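PDB 4DA2: sugar fermentation stimulation protein homolog from Pyrococcus furiosus, which probably binds DNA, joining an OB-fold domain to a PD-(D/E)xK nuclease-like domain that holds two calcium ions. Local coordinates for residues Leu25-Ile37 and Cys55-Leu67. The protein carries 1 engineered substitution. Sequence-based numbering, arbitrary orientation.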
loop_
_atom_site.group_PDB
_atom_site.type_symbol
_atom_site.label_atom_id
_atom_site.label_comp_id
_atom_site.label_asym_id
_atom_site.label_seq_id
_atom_site.Cartn_x
_atom_site.Cartn_y
_atom_site.Cartn_z
ATOM N N LEU A 25 -0.709 -8.888 -18.780
ATOM C CA LEU A 25 -0.288 -10.197 -19.307
ATOM C C LEU A 25 1.135 -10.501 -18.859
ATOM O O LEU A 25 2.022 -9.639 -18.930
ATOM C CB LEU A 25 -0.372 -10.215 -20.841
ATOM C CG LEU A 25 -1.751 -9.993 -21.452
ATOM C CD1 LEU A 25 -1.688 -9.893 -22.963
ATOM C CD2 LEU A 25 -2.721 -11.129 -21.003
ATOM N N VAL A 26 1.345 -11.740 -18.411
ATOM C CA VAL A 26 2.633 -12.223 -17.950
ATOM C C VAL A 26 2.913 -13.593 -18.576
ATOM O O VAL A 26 1.984 -14.308 -18.973
ATOM C CB VAL A 26 2.693 -12.353 -16.385
ATOM C CG1 VAL A 26 2.339 -11.008 -15.720
ATOM C CG2 VAL A 26 1.793 -13.444 -15.893
ATOM N N ARG A 27 4.184 -13.962 -18.627
ATOM C CA ARG A 27 4.588 -15.295 -19.024
ATOM C C ARG A 27 4.960 -16.077 -17.773
ATOM O O ARG A 27 5.804 -15.652 -17.003
ATOM C CB ARG A 27 5.754 -15.216 -20.011
ATOM C CG ARG A 27 6.715 -16.398 -20.025
ATOM C CD ARG A 27 6.583 -17.231 -21.283
ATOM N NE ARG A 27 6.407 -16.425 -22.491
ATOM C CZ ARG A 27 5.567 -16.754 -23.469
ATOM N NH1 ARG A 27 4.827 -17.851 -23.348
ATOM N NH2 ARG A 27 5.425 -15.972 -24.532
ATOM N N ILE A 28 4.302 -17.210 -17.591
ATOM C CA ILE A 28 4.628 -18.183 -16.569
ATOM C C ILE A 28 4.946 -19.496 -17.278
ATOM O O ILE A 28 4.046 -20.160 -17.783
ATOM C CB ILE A 28 3.474 -18.400 -15.565
ATOM C CG1 ILE A 28 3.112 -17.091 -14.835
ATOM C CG2 ILE A 28 3.849 -19.492 -14.596
ATOM C CD1 ILE A 28 1.740 -17.112 -14.134
ATOM N N LYS A 29 6.232 -19.849 -17.319
ATOM C CA LYS A 29 6.693 -21.043 -18.034
ATOM C C LYS A 29 6.309 -20.949 -19.518
ATOM O O LYS A 29 6.637 -19.975 -20.195
ATOM C CB LYS A 29 6.134 -22.328 -17.396
ATOM C CG LYS A 29 6.433 -22.512 -15.910
ATOM C CD LYS A 29 7.804 -23.121 -15.684
ATOM C CE LYS A 29 8.137 -23.228 -14.204
ATOM N NZ LYS A 29 7.323 -24.255 -13.499
ATOM N N GLU A 30 5.602 -21.952 -20.033
ATOM C CA GLU A 30 5.264 -21.945 -21.459
ATOM C C GLU A 30 4.117 -20.977 -21.769
ATOM O O GLU A 30 3.899 -20.602 -22.934
ATOM C CB GLU A 30 4.896 -23.349 -21.921
ATOM C CG GLU A 30 6.045 -24.357 -21.842
ATOM C CD GLU A 30 6.240 -24.960 -20.455
ATOM O OE1 GLU A 30 5.295 -24.940 -19.633
ATOM O OE2 GLU A 30 7.351 -25.462 -20.191
ATOM N N ARG A 31 3.399 -20.567 -20.721
ATOM C CA ARG A 31 2.080 -19.922 -20.896
ATOM C C ARG A 31 2.095 -18.392 -20.826
ATOM O O ARG A 31 2.835 -17.812 -20.038
ATOM C CB ARG A 31 1.082 -20.479 -19.869
ATOM C CG ARG A 31 0.777 -21.948 -20.080
ATOM C CD ARG A 31 -0.191 -22.505 -19.043
ATOM N NE ARG A 31 0.446 -22.914 -17.803
ATOM C CZ ARG A 31 -0.140 -23.657 -16.869
ATOM N NH1 ARG A 31 -1.383 -24.099 -17.029
ATOM N NH2 ARG A 31 0.521 -23.966 -15.767
ATOM N N ILE A 32 1.293 -17.748 -21.680
ATOM C CA ILE A 32 0.908 -16.354 -21.476
ATOM C C ILE A 32 -0.386 -16.307 -20.664
ATOM O O ILE A 32 -1.397 -16.897 -21.063
ATOM C CB ILE A 32 0.784 -15.556 -22.797
ATOM C CG1 ILE A 32 2.115 -15.561 -23.554
ATOM C CG2 ILE A 32 0.343 -14.110 -22.502
ATOM C CD1 ILE A 32 2.068 -14.873 -24.924
ATOM N N GLU A 33 -0.362 -15.619 -19.515
ATOM C CA GLU A 33 -1.507 -15.648 -18.619
ATOM C C GLU A 33 -2.001 -14.252 -18.267
ATOM O O GLU A 33 -1.214 -13.336 -18.106
ATOM C CB GLU A 33 -1.131 -16.338 -17.304
ATOM C CG GLU A 33 -0.833 -17.821 -17.434
ATOM C CD GLU A 33 -2.084 -18.648 -17.591
ATOM O OE1 GLU A 33 -3.206 -18.081 -17.540
ATOM O OE2 GLU A 33 -1.956 -19.866 -17.779
ATOM N N ARG A 34 -3.313 -14.124 -18.138
ATOM C CA ARG A 34 -3.941 -12.904 -17.615
ATOM C C ARG A 34 -3.750 -12.823 -16.093
ATOM O O ARG A 34 -4.046 -13.780 -15.382
ATOM C CB ARG A 34 -5.424 -12.889 -17.990
ATOM C CG ARG A 34 -6.046 -11.514 -18.080
ATOM C CD ARG A 34 -7.490 -11.607 -18.557
ATOM N NE ARG A 34 -8.182 -10.337 -18.540
ATOM C CZ ARG A 34 -9.480 -10.210 -18.313
ATOM N NH1 ARG A 34 -10.211 -11.281 -18.039
ATOM N NH2 ARG A 34 -10.041 -9.012 -18.318
ATOM N N ALA A 35 -3.235 -11.690 -15.598
ATOM C CA ALA A 35 -2.956 -11.516 -14.180
ATOM C C ALA A 35 -3.612 -10.239 -13.684
ATOM O O ALA A 35 -3.501 -9.189 -14.312
ATOM C CB ALA A 35 -1.422 -11.465 -13.939
ATOM N N LEU A 36 -4.319 -10.338 -12.566
ATOM C CA LEU A 36 -4.973 -9.195 -11.968
ATOM C C LEU A 36 -3.949 -8.210 -11.405
ATOM O O LEU A 36 -2.966 -8.604 -10.808
ATOM C CB LEU A 36 -5.862 -9.671 -10.819
ATOM C CG LEU A 36 -7.053 -8.787 -10.493
ATOM C CD1 LEU A 36 -8.074 -8.849 -11.626
ATOM C CD2 LEU A 36 -7.697 -9.212 -9.167
ATOM N N ILE A 37 -4.205 -6.924 -11.603
ATOM C CA ILE A 37 -3.399 -5.872 -11.005
ATOM C C ILE A 37 -4.336 -5.076 -10.077
ATOM O O ILE A 37 -5.368 -4.541 -10.512
ATOM C CB ILE A 37 -2.783 -4.937 -12.097
ATOM C CG1 ILE A 37 -1.730 -5.671 -12.935
ATOM C CG2 ILE A 37 -2.208 -3.642 -11.447
ATOM C CD1 ILE A 37 -1.397 -4.970 -14.269
ATOM N N CYS A 55 3.576 -13.877 -9.124
ATOM C CA CYS A 55 2.130 -14.074 -9.133
ATOM C C CYS A 55 1.714 -15.112 -8.084
ATOM O O CYS A 55 2.540 -15.905 -7.654
ATOM C CB CYS A 55 1.652 -14.571 -10.513
ATOM S SG CYS A 55 1.547 -13.293 -11.747
ATOM N N THR A 56 0.458 -15.060 -7.657
ATOM C CA THR A 56 -0.139 -16.136 -6.867
ATOM C C THR A 56 -1.508 -16.495 -7.459
ATOM O O THR A 56 -2.154 -15.638 -8.069
ATOM C CB THR A 56 -0.244 -15.768 -5.369
ATOM O OG1 THR A 56 -0.432 -16.972 -4.610
ATOM C CG2 THR A 56 -1.385 -14.782 -5.088
ATOM N N PRO A 57 -1.949 -17.777 -7.312
ATOM C CA PRO A 57 -3.223 -18.157 -7.926
ATOM C C PRO A 57 -4.364 -17.466 -7.216
ATOM O O PRO A 57 -4.211 -17.055 -6.071
ATOM C CB PRO A 57 -3.303 -19.678 -7.693
ATOM C CG PRO A 57 -1.905 -20.105 -7.447
ATOM C CD PRO A 57 -1.269 -18.948 -6.726
ATOM N N LYS A 58 -5.484 -17.316 -7.914
ATOM C CA LYS A 58 -6.692 -16.760 -7.330
ATOM C C LYS A 58 -7.803 -17.752 -7.653
ATOM O O LYS A 58 -8.079 -17.997 -8.826
ATOM C CB LYS A 58 -6.989 -15.398 -7.960
ATOM C CG LYS A 58 -8.210 -14.705 -7.404
ATOM C CD LYS A 58 -8.643 -13.561 -8.295
ATOM C CE LYS A 58 -9.715 -12.748 -7.605
ATOM N NZ LYS A 58 -10.371 -11.813 -8.548
ATOM N N ALA A 59 -8.415 -18.346 -6.626
ATOM C CA ALA A 59 -9.515 -19.301 -6.832
ATOM C C ALA A 59 -10.820 -18.560 -7.112
ATOM O O ALA A 59 -11.456 -18.039 -6.192
ATOM C CB ALA A 59 -9.668 -20.236 -5.630
ATOM N N GLY A 60 -11.207 -18.513 -8.384
ATOM C CA GLY A 60 -12.361 -17.714 -8.822
ATOM C C GLY A 60 -12.102 -16.213 -8.709
ATOM O O GLY A 60 -11.383 -15.766 -7.815
ATOM N N GLY A 61 -12.682 -15.421 -9.608
ATOM C CA GLY A 61 -13.521 -15.924 -10.682
ATOM C C GLY A 61 -12.971 -15.559 -12.046
ATOM O O GLY A 61 -12.550 -16.439 -12.806
ATOM N N LYS A 62 -12.962 -14.263 -12.347
ATOM C CA LYS A 62 -12.633 -13.785 -13.694
ATOM C C LYS A 62 -11.192 -14.074 -14.120
ATOM O O LYS A 62 -10.946 -14.475 -15.261
ATOM C CB LYS A 62 -12.969 -12.293 -13.864
ATOM C CG LYS A 62 -12.970 -11.845 -15.322
ATOM C CD LYS A 62 -13.480 -10.421 -15.504
ATOM C CE LYS A 62 -13.036 -9.832 -16.847
ATOM N NZ LYS A 62 -13.449 -10.644 -18.033
ATOM N N THR A 63 -10.251 -13.877 -13.203
ATOM C CA THR A 63 -8.832 -14.108 -13.500
ATOM C C THR A 63 -8.259 -15.113 -12.490
ATOM O O THR A 63 -8.678 -15.113 -11.334
ATOM C CB THR A 63 -8.048 -12.777 -13.520
ATOM O OG1 THR A 63 -8.055 -12.191 -12.213
ATOM C CG2 THR A 63 -8.701 -11.797 -14.500
ATOM N N ARG A 64 -7.345 -15.968 -12.950
ATOM C CA ARG A 64 -6.789 -17.054 -12.143
ATOM C C ARG A 64 -5.469 -16.713 -11.464
ATOM O O ARG A 64 -4.956 -17.517 -10.686
ATOM C CB ARG A 64 -6.573 -18.320 -12.987
ATOM C CG ARG A 64 -7.752 -18.743 -13.859
ATOM C CD ARG A 64 -7.871 -20.272 -14.038
ATOM N NE ARG A 64 -6.617 -21.042 -14.002
ATOM C CZ ARG A 64 -5.620 -20.954 -14.885
ATOM N NH1 ARG A 64 -5.669 -20.088 -15.885
ATOM N NH2 ARG A 64 -4.543 -21.721 -14.751
ATOM N N TYR A 65 -4.907 -15.543 -11.780
ATOM C CA TYR A 65 -3.652 -15.125 -11.146
ATOM C C TYR A 65 -3.709 -13.692 -10.687
ATOM O O TYR A 65 -4.379 -12.874 -11.295
ATOM C CB TYR A 65 -2.488 -15.276 -12.123
ATOM C CG TYR A 65 -2.207 -16.700 -12.492
ATOM C CD1 TYR A 65 -1.296 -17.461 -11.754
ATOM C CD2 TYR A 65 -2.857 -17.298 -13.570
ATOM C CE1 TYR A 65 -1.037 -18.787 -12.097
ATOM C CE2 TYR A 65 -2.601 -18.618 -13.915
ATOM C CZ TYR A 65 -1.691 -19.351 -13.176
ATOM O OH TYR A 65 -1.440 -20.658 -13.521
ATOM N N ILE A 66 -3.002 -13.404 -9.594
ATOM C CA ILE A 66 -2.806 -12.031 -9.138
ATOM C C ILE A 66 -1.318 -11.700 -9.273
ATOM O O ILE A 66 -0.454 -12.472 -8.817
ATOM C CB ILE A 66 -3.251 -11.868 -7.672
ATOM C CG1 ILE A 66 -4.694 -12.338 -7.492
ATOM C CG2 ILE A 66 -3.141 -10.413 -7.219
ATOM C CD1 ILE A 66 -5.021 -12.625 -6.072
ATOM N N LEU A 67 -1.014 -10.580 -9.937
ATOM C CA LEU A 67 0.368 -10.092 -9.978
ATOM C C LEU A 67 0.642 -9.319 -8.677
ATOM O O LEU A 67 0.157 -8.188 -8.505
ATOM C CB LEU A 67 0.569 -9.194 -11.202
ATOM C CG LEU A 67 1.909 -8.481 -11.422
ATOM C CD1 LEU A 67 3.056 -9.502 -11.476
ATOM C CD2 LEU A 67 1.810 -7.668 -12.708
#
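Leu-36 joins strands 31-36 and 65-67 in parallel through two backbone hydrogen bonds, its N giving to Tyr-65 O at 2.8 Å and its O receiving Leu-67 N at 2.9 Å, while the short strand axes cross at -61°. This pairing illustrates how the curled sheet of an OB-fold barrel is closed: one parallel pair among otherwise antiparallel neighbours, here in the N-terminal OB domain. The inward face gathers Val-26, Ile-28, Ala-35, Cys-55, Tyr-65 and Leu-67; Ala-35 CB sits 4.1 Å from Cys-55 SG. Ile-28 brings its CD1 methyl over one face of the Tyr-65 ring, a CH-pi contact 4.0 Å from the centroid, and Cys-13 of strand 11-18 touches the same isoleucine. Glu-33, with CG anti to its carbonyl carbon (chi1 -67°) and a bend at chi2, lays its carboxylate obliquely beside the ring, CD 3.7 Å from Tyr-65 CE2. OE1 makes a salt bridge to Arg-64 NH1 at 3.6 Å, and OE2 a long one to Arg-31 NE at 3.9 Å, well out of the guanidinium plane, where only charge acts. An alanine here is likely to leave the neighbouring guanidinium groups of Arg-31 and Arg-64 without the negative charge they share and the tyrosine rim less covered. On the face opposite Ala-35 and Tyr-65, Leu-36 crosses Thr-63 at about a right angle, its CD1 methyl 3.4 Å from Thr-63 OG1, a buried hydroxyl oxygen that finds no polar partner.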